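Local coordinates for 177aa long hypothetical protein (Pyrococcus horikoshii, PDB 2CQZ) that probably hydrolyses 2'-deoxyribonucleoside 5'-monophosphates to the deoxyribonucleoside and phosphate, as a metal-dependent, homodimeric 5'-deoxynucleotidase of the HD-domain superfamily, at residues A[15-20]-A[31-36]; A[9-14]-A[70-75]; A[61-66]-A[120-125]; A[130-135]-A[151-156]. One frame throughout, in Å; residues are numbered along the deposited sequence.

Contact 1. Residues A[15-20]-A[31-36]; sequences KRLPRM and ESIADH. With NI (nickel (II) ion), chain G.
Glu31 OE2 is gripped from several directions: Arg19 NE donates to it over 3.0 Å in a salt bridge, a water that also accepts from Arg19 NH2 donates to it, and Trp22 bonds it as well. The NE-H runs in the guanidinium plane but meets OE2 from above the carboxylate plane, the two planes standing 81° apart. Bends in the middle of its chain fold the arginine back over His36, and its guanidinium lies flat on the imidazole, 6° from parallel, with CZ above the ring centre. Flat and delocalised, it suits that face. His36 belongs to the HD-domain metal site: its NE2 binds nickel at 2.3 Å, with His70, Asp71 and Asp127 completing the set, while ND1 bonds to Asp130, a second-shell carboxylate that fixes the ring's rotation. The backbones of 15-20 and 31-36 are joined by a single bridge between Pro18 and Ser32, with Ile33 N donating to Leu17 O (2.9 Å) and Arg19 N to Glu31 O (3.1 Å). Ser32 caps helix 33-53 in a capping box: Asp35 N donates to Ser32 OG, also hydrogen-bonded to Asp35 of the second subunit, and Ser32 N returns a bond to Asp35 OD2. Ile33 CD1 packs on Leu17 CB at 3.8 Å.

Contact 2. Residues A[9-14]-A[70-75]; sequences LLVQTL and HDLAEA. With NI (nickel (II) ion), chain G.
Leu14 lays its side chain against the turn that follows the His-Asp pair of the HD-domain metal site, joining the end of the N-terminal helical region to residues 70-75. From CB, its CG stands anti to the carbonyl carbon (chi1 -66°), and the fork at CG sends the two methyls to different partners. CD2 lies over the backbone at the start of helix 74-77, 3.5 Å from Ala75 N, and also approaches Ala75 CB. CD1 reaches Leu72 CD1 at 4.1 Å, the two leucines crossing at about a right angle. Leu72 in turn meets Val11, whose CG2 comes to 3.6 Å from Leu72 CD1; a beta-branched valine and a leucine make a purely apolar contact here, with no hydrogen bond between the two segments. Phe42 of the second subunit packs on both Val11 and Leu72, carrying this apolar cluster into the interface with that subunit.

A type I turn from Asp71 to Glu74 holds Leu72, which with Ala75, just after the turn, faces residues 10-14, whereas His70 NE2 binds nickel at 2.4 Å and Asp71 OD2 at 2.3 Å. Small Ala75 allows a close approach, its CB lying 3.6 Å from Leu10 O. That same carbonyl oxygen takes two bonds from Thr13, whose N and OG1 reach it from one face of its plane, OG1 at 2.6 Å.

Contact 3. Residues A[61-66]-A[120-125]; sequences EKALKM and AQLVRI
Met66 and Val123 meet obliquely where two helices of the all-helical HD domain, 60-69 and 118-140, pack together. Over these short segments the axes approach to 9.2 Å and run at 41° to one another, both heading broadly the same way. Met66 sets off with CG anti to its own N (chi1 -165°) and stays extended through chi2, passing alongside the valine: its CB lies 3.8 Å from Val123 CG2, and CG skirts the same methyl. Farther out, SD comes over the backbone of the neighbouring helix, 3.6 Å from Ala120 CA. A long, unbranched and polarisable chain suits this route, and alanine at 120 keeps the sulfur's landing place low.

Val123 faces across the interface with its two methyls spread. CG2 sits between Met66 CB and the carbonyl of Ala63, about one turn apart, while CG1 leans toward Met66 O. Val123 also packs on Tyr112 of helix 106-114, and it touches the metal-binding residues, so it links this apolar layer to the nickel site, its side chain about 7 Å from the ion. The other end of the contact is made by Leu122, which reaches from its helix to Ala63 with CD2 at 3.9 Å from Ala63 CB; Thr44 of helix 33-53 packs on both residues. The closest approach across the two segments is Val123 CG2 to Ala63 O, 3.5 Å.

Contact 4. Residues A[130-135]-A[151-156]; sequences DMILQA and EAIEEI
Within the helical HD domain, the long helix 118-140 is flanked by the short helix 152-157, and this contact is their nearly antiparallel packing: Ile132 of the first presses on Ala152, Ile153 and Ile156 of the second. The segment axes run at 161° and come no nearer than 10.9 Å, a separation spanned by side chains alone, without a hydrogen bond between the segments.

Ile132 is the central contributor. With chi1 at -60°, CG1 lies beside the backbone N, and the extended chi2 carries CD1 out to meet three residues. CD1 touches Ala152 CB at 3.7 Å and Ile153 CG1 at 3.8 Å, the side chains of Ile132 and Ile153 crossing at about a right angle, and it faces Ile156 CD1 methyl to methyl at 4.2 Å. The isoleucines supply the reach needed between well-separated axes, whereas Ala152, in the first turn of its helix, gives CD1 a low surface to rest on. Val172 of helix 166-173 also packs on Ile132, and Leu169 on Ile156, so a third helix shares the cluster.

Met131 touches the same alanine along a different path. Its side chain lies about 7 Å from the nickel ion, and Trp22 and Phe149 pack against it. The chain is extended through chi2 and then bends at chi3 (76°), turning the terminal methyl so that CE lies 3.8 Å from Ala152 CB.

Overall arrangement
From the N terminus, residues 9-14 run into 15-20, and contact 1 closes a short loop back onto the start of helix 33-53. Contact 2 closes a wider loop, to 70-75, that encloses contact 1 entirely; the two touch through the backbone of Leu14 and Ala34. Contact 3 opens at 61-66, within that wider loop, and closes only at 120-125, so contacts 2 and 3 cross. Contact 4 follows in series, sharing helix 118-140 with contact 3, and Ile125 packs on Ile156 between them. The His36-Asp130 bond brings this helix back to contact 1. Together they join the N-terminal region, the parts of the fold that carry the metal ligands and helix 152-157.

Contact 1. Residues A[15-20]-A[31-36]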
loop_
_atom_site.group_PDB
_atom_site.type_symbol
_atom_site.label_atom_id
_atom_site.label_comp_id
_atom_site.label_asym_id
_atom_site.label_seq_id
_atom_site.Cartn_x
_atom_site.Cartn_y
_atom_site.Cartn_z
ATOM N N LYS A 15 -7.566 9.614 -10.018
ATOM C CA LYS A 15 -6.564 8.556 -9.973
ATOM C C LYS A 15 -6.241 8.266 -8.524
ATOM O O LYS A 15 -5.861 7.151 -8.188
ATOM C CB LYS A 15 -5.276 8.981 -10.684
ATOM C CG LYS A 15 -5.409 9.215 -12.166
ATOM C CD LYS A 15 -4.067 9.564 -12.792
ATOM C CE LYS A 15 -4.198 9.663 -14.294
ATOM N NZ LYS A 15 -2.896 9.819 -14.979
ATOM N N ARG A 16 -6.408 9.268 -7.663
ATOM C CA ARG A 16 -6.094 9.110 -6.244
ATOM C C ARG A 16 -7.257 8.739 -5.357
ATOM O O ARG A 16 -7.057 8.221 -4.264
ATOM C CB ARG A 16 -5.487 10.391 -5.677
ATOM C CG ARG A 16 -4.249 10.854 -6.381
ATOM C CD ARG A 16 -3.538 11.914 -5.569
ATOM N NE ARG A 16 -4.235 13.195 -5.548
ATOM C CZ ARG A 16 -4.325 14.017 -6.593
ATOM N NH1 ARG A 16 -3.760 13.688 -7.752
ATOM N NH2 ARG A 16 -4.971 15.178 -6.473
ATOM N N LEU A 17 -8.469 9.042 -5.802
ATOM C CA LEU A 17 -9.625 8.752 -4.959
ATOM C C LEU A 17 -10.105 7.306 -5.128
ATOM O O LEU A 17 -10.198 6.781 -6.229
ATOM C CB LEU A 17 -10.747 9.720 -5.335
ATOM C CG LEU A 17 -10.361 11.183 -5.101
ATOM C CD1 LEU A 17 -11.328 12.157 -5.776
ATOM C CD2 LEU A 17 -10.338 11.559 -3.619
ATOM N N PRO A 18 -10.376 6.653 -4.000
ATOM C CA PRO A 18 -10.819 5.259 -4.021
ATOM C C PRO A 18 -12.327 5.093 -4.210
ATOM O O PRO A 18 -13.108 5.973 -3.856
ATOM C CB PRO A 18 -10.380 4.753 -2.655
ATOM C CG PRO A 18 -10.593 5.939 -1.785
ATOM C CD PRO A 18 -10.008 7.063 -2.631
ATOM N N ARG A 19 -12.728 3.967 -4.787
ATOM C CA ARG A 19 -14.102 3.666 -4.888
ATOM C C ARG A 19 -14.472 3.154 -3.541
ATOM O O ARG A 19 -14.114 2.057 -3.135
ATOM C CB ARG A 19 -14.256 2.559 -5.931
ATOM C CG ARG A 19 -13.973 3.070 -7.344
ATOM C CD ARG A 19 -15.251 3.432 -8.124
ATOM N NE ARG A 19 -15.955 2.214 -8.538
ATOM C CZ ARG A 19 -17.252 2.295 -8.863
ATOM N NH1 ARG A 19 -17.888 3.456 -8.856
ATOM N NH2 ARG A 19 -17.897 1.181 -9.225
ATOM N N MET A 20 -15.136 4.015 -2.775
ATOM C CA MET A 20 -15.449 3.739 -1.377
ATOM C C MET A 20 -16.211 2.467 -0.985
ATOM O O MET A 20 -15.929 1.898 0.068
ATOM C CB MET A 20 -16.136 4.965 -0.774
ATOM C CG MET A 20 -15.333 6.270 -0.925
ATOM S SD MET A 20 -13.818 6.393 0.091
ATOM C CE MET A 20 -14.477 6.898 1.679
ATOM N N GLU A 31 -9.752 -0.140 -6.284
ATOM C CA GLU A 31 -9.529 0.567 -7.516
ATOM C C GLU A 31 -9.801 2.039 -7.243
ATOM O O GLU A 31 -10.425 2.392 -6.234
ATOM C CB GLU A 31 -10.502 0.048 -8.573
ATOM C CG GLU A 31 -11.936 -0.123 -8.058
ATOM C CD GLU A 31 -12.990 -0.178 -9.176
ATOM O OE1 GLU A 31 -12.616 -0.171 -10.379
ATOM O OE2 GLU A 31 -14.198 -0.229 -8.836
ATOM N N SER A 32 -9.316 2.901 -8.125
ATOM C CA SER A 32 -9.582 4.315 -7.960
ATOM C C SER A 32 -10.820 4.607 -8.810
ATOM O O SER A 32 -11.282 3.741 -9.570
ATOM C CB SER A 32 -8.398 5.164 -8.446
ATOM O OG SER A 32 -8.214 5.046 -9.848
ATOM N N ILE A 33 -11.354 5.815 -8.685
ATOM C CA ILE A 33 -12.510 6.176 -9.481
ATOM C C ILE A 33 -12.101 6.171 -10.954
ATOM O O ILE A 33 -12.887 5.768 -11.811
ATOM C CB ILE A 33 -13.081 7.562 -9.082
ATOM C CG1 ILE A 33 -13.464 7.564 -7.600
ATOM C CG2 ILE A 33 -14.303 7.876 -9.930
ATOM C CD1 ILE A 33 -13.956 8.884 -7.090
ATOM N N ALA A 34 -10.872 6.601 -11.246
ATOM C CA ALA A 34 -10.370 6.608 -12.628
ATOM C C ALA A 34 -10.266 5.183 -13.191
ATOM O O ALA A 34 -10.571 4.969 -14.363
ATOM C CB ALA A 34 -9.021 7.297 -12.707
ATOM N N ASP A 35 -9.832 4.216 -12.372
ATOM C CA ASP A 35 -9.751 2.816 -12.820
ATOM C C ASP A 35 -11.140 2.407 -13.293
ATOM O O ASP A 35 -11.324 1.866 -14.384
ATOM C CB ASP A 35 -9.369 1.874 -11.674
ATOM C CG ASP A 35 -7.894 1.867 -11.379
ATOM O OD1 ASP A 35 -7.105 1.872 -12.344
ATOM O OD2 ASP A 35 -7.530 1.832 -10.181
ATOM N N HIS A 36 -12.115 2.673 -12.432
ATOM C CA HIS A 36 -13.507 2.366 -12.698
ATOM C C HIS A 36 -13.974 3.011 -14.000
ATOM O O HIS A 36 -14.520 2.333 -14.873
ATOM C CB HIS A 36 -14.360 2.850 -11.518
ATOM C CG HIS A 36 -15.833 2.795 -11.771
ATOM N ND1 HIS A 36 -16.476 1.647 -12.181
ATOM C CD2 HIS A 36 -16.785 3.758 -11.713
ATOM C CE1 HIS A 36 -17.757 1.905 -12.369
ATOM N NE2 HIS A 36 -17.970 3.178 -12.093
HETATM NI NI NI G . -19.569 4.776 -12.139
HETATM O O HOH W 1 -16.286 -0.865 -10.291
#

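Contact 2. Residues A[9-14]-A[70-75]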
loop_
_atom_site.group_PDB
_atom_site.type_symbol
_atom_site.label_atom_id
_atom_site.label_comp_id
_atom_site.label_asym_id
_atom_site.label_seq_id
_atom_site.Cartn_x
_atom_site.Cartn_y
_atom_site.Cartn_z
ATOM N N LEU A 9 -5.899 18.810 -14.162
ATOM C CA LEU A 9 -5.270 18.465 -12.895
ATOM C C LEU A 9 -6.331 18.113 -11.859
ATOM O O LEU A 9 -6.116 17.280 -10.980
ATOM C CB LEU A 9 -4.425 19.636 -12.387
ATOM C CG LEU A 9 -3.120 19.967 -13.124
ATOM C CD1 LEU A 9 -2.505 21.222 -12.505
ATOM C CD2 LEU A 9 -2.151 18.786 -13.033
ATOM N N LEU A 10 -7.476 18.767 -11.969
ATOM C CA LEU A 10 -8.592 18.529 -11.069
ATOM C C LEU A 10 -9.166 17.126 -11.305
ATOM O O LEU A 10 -9.395 16.385 -10.338
ATOM C CB LEU A 10 -9.698 19.556 -11.304
ATOM C CG LEU A 10 -10.974 19.233 -10.529
ATOM C CD1 LEU A 10 -10.655 19.145 -9.054
ATOM C CD2 LEU A 10 -12.028 20.287 -10.793
ATOM N N VAL A 11 -9.415 16.774 -12.573
ATOM C CA VAL A 11 -9.979 15.461 -12.908
ATOM C C VAL A 11 -9.003 14.318 -12.654
ATOM O O VAL A 11 -9.427 13.187 -12.424
ATOM C CB VAL A 11 -10.480 15.412 -14.394
ATOM C CG1 VAL A 11 -10.590 13.957 -14.904
ATOM C CG2 VAL A 11 -11.856 16.052 -14.516
ATOM N N GLN A 12 -7.706 14.617 -12.681
ATOM C CA GLN A 12 -6.719 13.592 -12.411
ATOM C C GLN A 12 -6.768 13.163 -10.953
ATOM O O GLN A 12 -6.143 12.176 -10.578
ATOM C CB GLN A 12 -5.308 14.071 -12.754
ATOM C CG GLN A 12 -5.017 14.110 -14.258
ATOM C CD GLN A 12 -3.532 14.101 -14.582
ATOM O OE1 GLN A 12 -2.733 14.787 -13.939
ATOM N NE2 GLN A 12 -3.160 13.330 -15.595
ATOM N N THR A 13 -7.503 13.907 -10.129
ATOM C CA THR A 13 -7.644 13.563 -8.712
ATOM C C THR A 13 -8.362 12.211 -8.610
ATOM O O THR A 13 -8.271 11.516 -7.599
ATOM C CB THR A 13 -8.475 14.622 -7.957
ATOM O OG1 THR A 13 -7.942 15.920 -8.224
ATOM C CG2 THR A 13 -8.418 14.391 -6.460
ATOM N N LEU A 14 -9.076 11.847 -9.673
ATOM C CA LEU A 14 -9.788 10.576 -9.721
ATOM C C LEU A 14 -8.827 9.388 -9.652
ATOM O O LEU A 14 -9.228 8.281 -9.278
ATOM C CB LEU A 14 -10.635 10.476 -10.997
ATOM C CG LEU A 14 -11.806 11.466 -11.092
ATOM C CD1 LEU A 14 -12.560 11.225 -12.392
ATOM C CD2 LEU A 14 -12.732 11.311 -9.879
ATOM N N HIS A 70 -19.286 10.541 -16.794
ATOM C CA HIS A 70 -20.268 10.124 -15.802
ATOM C C HIS A 70 -19.942 10.266 -14.317
ATOM O O HIS A 70 -20.834 10.623 -13.541
ATOM C CB HIS A 70 -20.792 8.709 -16.112
ATOM C CG HIS A 70 -20.025 7.595 -15.465
ATOM N ND1 HIS A 70 -18.788 7.180 -15.909
ATOM C CD2 HIS A 70 -20.338 6.789 -14.421
ATOM C CE1 HIS A 70 -18.372 6.168 -15.168
ATOM N NE2 HIS A 70 -19.294 5.912 -14.258
ATOM N N ASP A 71 -18.708 10.014 -13.885
ATOM C CA ASP A 71 -18.423 10.184 -12.458
ATOM C C ASP A 71 -17.525 11.358 -12.177
ATOM O O ASP A 71 -17.002 11.490 -11.074
ATOM C CB ASP A 71 -17.753 8.965 -11.851
ATOM C CG ASP A 71 -18.716 7.875 -11.520
ATOM O OD1 ASP A 71 -19.708 8.110 -10.790
ATOM O OD2 ASP A 71 -18.452 6.764 -11.995
ATOM N N LEU A 72 -17.352 12.213 -13.172
ATOM C CA LEU A 72 -16.484 13.380 -13.054
ATOM C C LEU A 72 -16.705 14.297 -11.849
ATOM O O LEU A 72 -15.753 14.908 -11.367
ATOM C CB LEU A 72 -16.583 14.212 -14.329
ATOM C CG LEU A 72 -15.273 14.775 -14.885
ATOM C CD1 LEU A 72 -14.333 13.620 -15.260
ATOM C CD2 LEU A 72 -15.573 15.625 -16.107
ATOM N N ALA A 73 -17.941 14.403 -11.363
ATOM C CA ALA A 73 -18.227 15.277 -10.222
ATOM C C ALA A 73 -17.557 14.788 -8.965
ATOM O O ALA A 73 -17.412 15.535 -7.980
ATOM C CB ALA A 73 -19.727 15.372 -9.983
ATOM N N GLU A 74 -17.157 13.520 -8.989
ATOM C CA GLU A 74 -16.514 12.931 -7.828
ATOM C C GLU A 74 -15.106 13.480 -7.622
ATOM O O GLU A 74 -14.556 13.369 -6.525
ATOM C CB GLU A 74 -16.522 11.409 -7.937
ATOM C CG GLU A 74 -17.930 10.842 -8.019
ATOM C CD GLU A 74 -17.999 9.324 -7.847
ATOM O OE1 GLU A 74 -16.967 8.636 -8.030
ATOM O OE2 GLU A 74 -19.107 8.815 -7.541
ATOM N N ALA A 75 -14.546 14.106 -8.657
ATOM C CA ALA A 75 -13.209 14.694 -8.557
ATOM C C ALA A 75 -13.186 15.719 -7.421
ATOM O O ALA A 75 -12.131 16.038 -6.864
ATOM C CB ALA A 75 -12.820 15.363 -9.874
HETATM NI NI NI G . -19.569 4.776 -12.139
#

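Contact 3. Residues A[61-66]-A[120-125]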
loop_
_atom_site.group_PDB
_atom_site.type_symbol
_atom_site.label_atom_id
_atom_site.label_comp_id
_atom_site.label_asym_id
_atom_site.label_seq_id
_atom_site.Cartn_x
_atom_site.Cartn_y
_atom_site.Cartn_z
ATOM N N GLU A 61 -20.149 8.242 -30.227
ATOM C CA GLU A 61 -19.409 9.387 -29.723
ATOM C C GLU A 61 -20.018 9.857 -28.415
ATOM O O GLU A 61 -19.308 10.022 -27.420
ATOM C CB GLU A 61 -19.413 10.541 -30.721
ATOM C CG GLU A 61 -18.447 11.659 -30.331
ATOM C CD GLU A 61 -18.460 12.811 -31.309
ATOM O OE1 GLU A 61 -18.305 12.565 -32.530
ATOM O OE2 GLU A 61 -18.620 13.962 -30.848
ATOM N N LYS A 62 -21.333 10.061 -28.408
ATOM C CA LYS A 62 -21.996 10.513 -27.191
ATOM C C LYS A 62 -21.836 9.527 -26.048
ATOM O O LYS A 62 -21.597 9.921 -24.907
ATOM C CB LYS A 62 -23.484 10.748 -27.409
ATOM C CG LYS A 62 -24.091 11.484 -26.230
ATOM C CD LYS A 62 -25.576 11.280 -26.127
ATOM C CE LYS A 62 -26.338 11.914 -27.273
ATOM N NZ LYS A 62 -27.791 11.611 -27.089
ATOM N N ALA A 63 -21.971 8.240 -26.345
ATOM C CA ALA A 63 -21.831 7.221 -25.309
ATOM C C ALA A 63 -20.441 7.248 -24.670
ATOM O O ALA A 63 -20.314 7.204 -23.439
ATOM C CB ALA A 63 -22.104 5.842 -25.890
ATOM N N LEU A 64 -19.400 7.315 -25.501
ATOM C CA LEU A 64 -18.040 7.331 -24.985
ATOM C C LEU A 64 -17.762 8.569 -24.145
ATOM O O LEU A 64 -17.097 8.479 -23.116
ATOM C CB LEU A 64 -17.029 7.208 -26.129
ATOM C CG LEU A 64 -17.000 5.839 -26.826
ATOM C CD1 LEU A 64 -15.935 5.845 -27.906
ATOM C CD2 LEU A 64 -16.718 4.725 -25.812
ATOM N N LYS A 65 -18.270 9.725 -24.562
ATOM C CA LYS A 65 -18.061 10.938 -23.776
ATOM C C LYS A 65 -18.821 10.799 -22.472
ATOM O O LYS A 65 -18.320 11.145 -21.404
ATOM C CB LYS A 65 -18.564 12.181 -24.511
ATOM C CG LYS A 65 -17.730 12.607 -25.704
ATOM C CD LYS A 65 -18.327 13.862 -26.319
ATOM C CE LYS A 65 -17.586 14.276 -27.574
ATOM N NZ LYS A 65 -18.085 15.579 -28.092
ATOM N N MET A 66 -20.038 10.279 -22.566
ATOM C CA MET A 66 -20.891 10.097 -21.395
ATOM C C MET A 66 -20.254 9.128 -20.398
ATOM O O MET A 66 -20.381 9.292 -19.186
ATOM C CB MET A 66 -22.259 9.587 -21.842
ATOM C CG MET A 66 -23.350 9.677 -20.801
ATOM S SD MET A 66 -24.931 9.118 -21.493
ATOM C CE MET A 66 -25.433 10.585 -22.461
ATOM N N ALA A 120 -27.530 6.644 -22.822
ATOM C CA ALA A 120 -27.601 6.770 -21.363
ATOM C C ALA A 120 -27.757 5.431 -20.669
ATOM O O ALA A 120 -27.202 5.216 -19.591
ATOM C CB ALA A 120 -28.750 7.693 -20.962
ATOM N N GLN A 121 -28.517 4.529 -21.279
ATOM C CA GLN A 121 -28.725 3.213 -20.685
ATOM C C GLN A 121 -27.496 2.347 -20.861
ATOM O O GLN A 121 -27.143 1.579 -19.969
ATOM C CB GLN A 121 -29.949 2.539 -21.301
ATOM C CG GLN A 121 -31.234 2.846 -20.543
ATOM C CD GLN A 121 -32.479 2.359 -21.259
ATOM O OE1 GLN A 121 -32.465 1.334 -21.954
ATOM N NE2 GLN A 121 -33.577 3.085 -21.076
ATOM N N LEU A 122 -26.844 2.489 -22.010
ATOM C CA LEU A 122 -25.628 1.749 -22.311
ATOM C C LEU A 122 -24.544 2.053 -21.269
ATOM O O LEU A 122 -23.898 1.146 -20.731
ATOM C CB LEU A 122 -25.115 2.146 -23.692
ATOM C CG LEU A 122 -23.747 1.583 -24.086
ATOM C CD1 LEU A 122 -23.824 0.070 -24.103
ATOM C CD2 LEU A 122 -23.330 2.118 -25.453
ATOM N N VAL A 123 -24.339 3.335 -20.989
ATOM C CA VAL A 123 -23.322 3.715 -20.024
ATOM C C VAL A 123 -23.695 3.193 -18.649
ATOM O O VAL A 123 -22.833 2.742 -17.894
ATOM C CB VAL A 123 -23.147 5.255 -19.949
ATOM C CG1 VAL A 123 -22.092 5.605 -18.913
ATOM C CG2 VAL A 123 -22.756 5.805 -21.323
ATOM N N ARG A 124 -24.986 3.257 -18.329
ATOM C CA ARG A 124 -25.476 2.798 -17.030
ATOM C C ARG A 124 -25.223 1.301 -16.867
ATOM O O ARG A 124 -24.887 0.839 -15.772
ATOM C CB ARG A 124 -26.970 3.098 -16.890
ATOM C CG ARG A 124 -27.553 2.694 -15.558
ATOM C CD ARG A 124 -27.109 3.634 -14.457
ATOM N NE ARG A 124 -27.588 5.000 -14.674
ATOM C CZ ARG A 124 -27.368 6.011 -13.835
ATOM N NH1 ARG A 124 -26.675 5.811 -12.719
ATOM N NH2 ARG A 124 -27.842 7.221 -14.107
ATOM N N ILE A 125 -25.389 0.554 -17.960
ATOM C CA ILE A 125 -25.163 -0.890 -17.961
ATOM C C ILE A 125 -23.670 -1.157 -17.806
ATOM O O ILE A 125 -23.267 -2.014 -17.017
ATOM C CB ILE A 125 -25.662 -1.535 -19.281
ATOM C CG1 ILE A 125 -27.191 -1.529 -19.306
ATOM C CG2 ILE A 125 -25.125 -2.965 -19.430
ATOM C CD1 ILE A 125 -27.778 -2.064 -20.604
#

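Contact 4. Residues A[130-135]-A[151-156]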
loop_
_atom_site.group_PDB
_atom_site.type_symbol
_atom_site.label_atom_id
_atom_site.label_comp_id
_atom_site.label_asym_id
_atom_site.label_seq_id
_atom_site.Cartn_x
_atom_site.Cartn_y
_atom_site.Cartn_z
ATOM N N ASP A 130 -18.907 -3.193 -14.957
ATOM C CA ASP A 130 -17.564 -3.024 -14.425
ATOM C C ASP A 130 -17.632 -3.348 -12.942
ATOM O O ASP A 130 -16.796 -4.085 -12.412
ATOM C CB ASP A 130 -17.096 -1.576 -14.605
ATOM C CG ASP A 130 -15.720 -1.323 -14.015
ATOM O OD1 ASP A 130 -14.716 -1.659 -14.680
ATOM O OD2 ASP A 130 -15.643 -0.792 -12.885
ATOM N N MET A 131 -18.637 -2.805 -12.266
ATOM C CA MET A 131 -18.763 -3.052 -10.835
ATOM C C MET A 131 -18.936 -4.532 -10.486
ATOM O O MET A 131 -18.244 -5.053 -9.612
ATOM C CB MET A 131 -19.924 -2.252 -10.248
ATOM C CG MET A 131 -20.122 -2.495 -8.762
ATOM S SD MET A 131 -21.477 -1.522 -8.096
ATOM C CE MET A 131 -22.831 -2.482 -8.735
ATOM N N ILE A 132 -19.863 -5.206 -11.158
ATOM C CA ILE A 132 -20.107 -6.617 -10.898
ATOM C C ILE A 132 -18.820 -7.406 -11.150
ATOM O O ILE A 132 -18.371 -8.180 -10.300
ATOM C CB ILE A 132 -21.262 -7.138 -11.795
ATOM C CG1 ILE A 132 -22.534 -6.345 -11.478
ATOM C CG2 ILE A 132 -21.509 -8.628 -11.548
ATOM C CD1 ILE A 132 -23.635 -6.512 -12.493
ATOM N N LEU A 133 -18.223 -7.193 -12.317
ATOM C CA LEU A 133 -16.982 -7.871 -12.663
ATOM C C LEU A 133 -15.855 -7.517 -11.691
ATOM O O LEU A 133 -14.918 -8.302 -11.501
ATOM C CB LEU A 133 -16.576 -7.518 -14.086
ATOM C CG LEU A 133 -17.583 -8.045 -15.100
ATOM C CD1 LEU A 133 -17.192 -7.638 -16.509
ATOM C CD2 LEU A 133 -17.651 -9.553 -14.976
ATOM N N GLN A 134 -15.954 -6.346 -11.065
ATOM C CA GLN A 134 -14.935 -5.910 -10.121
ATOM C C GLN A 134 -15.146 -6.641 -8.814
ATOM O O GLN A 134 -14.192 -6.981 -8.119
ATOM C CB GLN A 134 -15.009 -4.387 -9.902
ATOM C CG GLN A 134 -13.810 -3.786 -9.145
ATOM C CD GLN A 134 -12.443 -4.192 -9.720
ATOM O OE1 GLN A 134 -12.155 -3.976 -10.897
ATOM N NE2 GLN A 134 -11.598 -4.778 -8.876
ATOM N N ALA A 135 -16.408 -6.883 -8.483
ATOM C CA ALA A 135 -16.750 -7.593 -7.261
ATOM C C ALA A 135 -16.301 -9.046 -7.435
ATOM O O ALA A 135 -15.820 -9.692 -6.500
ATOM C CB ALA A 135 -18.245 -7.526 -7.034
ATOM N N GLU A 151 -26.721 -8.201 -7.274
ATOM C CA GLU A 151 -28.111 -7.903 -7.604
ATOM C C GLU A 151 -28.241 -6.726 -8.570
ATOM O O GLU A 151 -29.343 -6.233 -8.830
ATOM C CB GLU A 151 -28.953 -7.673 -6.338
ATOM C CG GLU A 151 -28.440 -6.641 -5.367
ATOM C CD GLU A 151 -29.114 -6.762 -4.005
ATOM O OE1 GLU A 151 -29.050 -7.861 -3.407
ATOM O OE2 GLU A 151 -29.703 -5.761 -3.536
ATOM N N ALA A 152 -27.103 -6.301 -9.116
ATOM C CA ALA A 152 -27.067 -5.209 -10.078
ATOM C C ALA A 152 -27.418 -5.770 -11.456
ATOM O O ALA A 152 -27.732 -5.018 -12.382
ATOM C CB ALA A 152 -25.685 -4.564 -10.096
ATOM N N ILE A 153 -27.353 -7.094 -11.592
ATOM C CA ILE A 153 -27.714 -7.741 -12.852
ATOM C C ILE A 153 -29.222 -7.549 -13.026
ATOM O O ILE A 153 -29.716 -7.402 -14.149
ATOM C CB ILE A 153 -27.430 -9.265 -12.844
ATOM C CG1 ILE A 153 -25.929 -9.534 -12.768
ATOM C CG2 ILE A 153 -27.994 -9.904 -14.098
ATOM C CD1 ILE A 153 -25.572 -11.022 -12.784
ATOM N N GLU A 154 -29.955 -7.565 -11.912
ATOM C CA GLU A 154 -31.398 -7.360 -11.964
ATOM C C GLU A 154 -31.669 -5.920 -12.371
ATOM O O GLU A 154 -32.522 -5.662 -13.223
ATOM C CB GLU A 154 -32.046 -7.634 -10.602
ATOM C CG GLU A 154 -31.964 -9.089 -10.165
ATOM C CD GLU A 154 -32.447 -10.039 -11.245
ATOM O OE1 GLU A 154 -33.638 -9.954 -11.624
ATOM O OE2 GLU A 154 -31.633 -10.863 -11.720
ATOM N N GLU A 155 -30.927 -4.992 -11.767
ATOM C CA GLU A 155 -31.085 -3.570 -12.066
ATOM C C GLU A 155 -30.857 -3.317 -13.560
ATOM O O GLU A 155 -31.478 -2.432 -14.149
ATOM C CB GLU A 155 -30.109 -2.732 -11.227
ATOM C CG GLU A 155 -30.020 -3.152 -9.764
ATOM C CD GLU A 155 -29.191 -2.192 -8.921
ATOM O OE1 GLU A 155 -29.749 -1.160 -8.484
ATOM O OE2 GLU A 155 -27.983 -2.461 -8.700
ATOM N N ILE A 156 -29.977 -4.107 -14.167
ATOM C CA ILE A 156 -29.678 -3.975 -15.586
ATOM C C ILE A 156 -30.843 -4.486 -16.421
ATOM O O ILE A 156 -31.187 -3.896 -17.446
ATOM C CB ILE A 156 -28.412 -4.779 -15.964
ATOM C CG1 ILE A 156 -27.185 -4.143 -15.306
ATOM C CG2 ILE A 156 -28.263 -4.858 -17.480
ATOM C CD1 ILE A 156 -25.871 -4.872 -15.589
#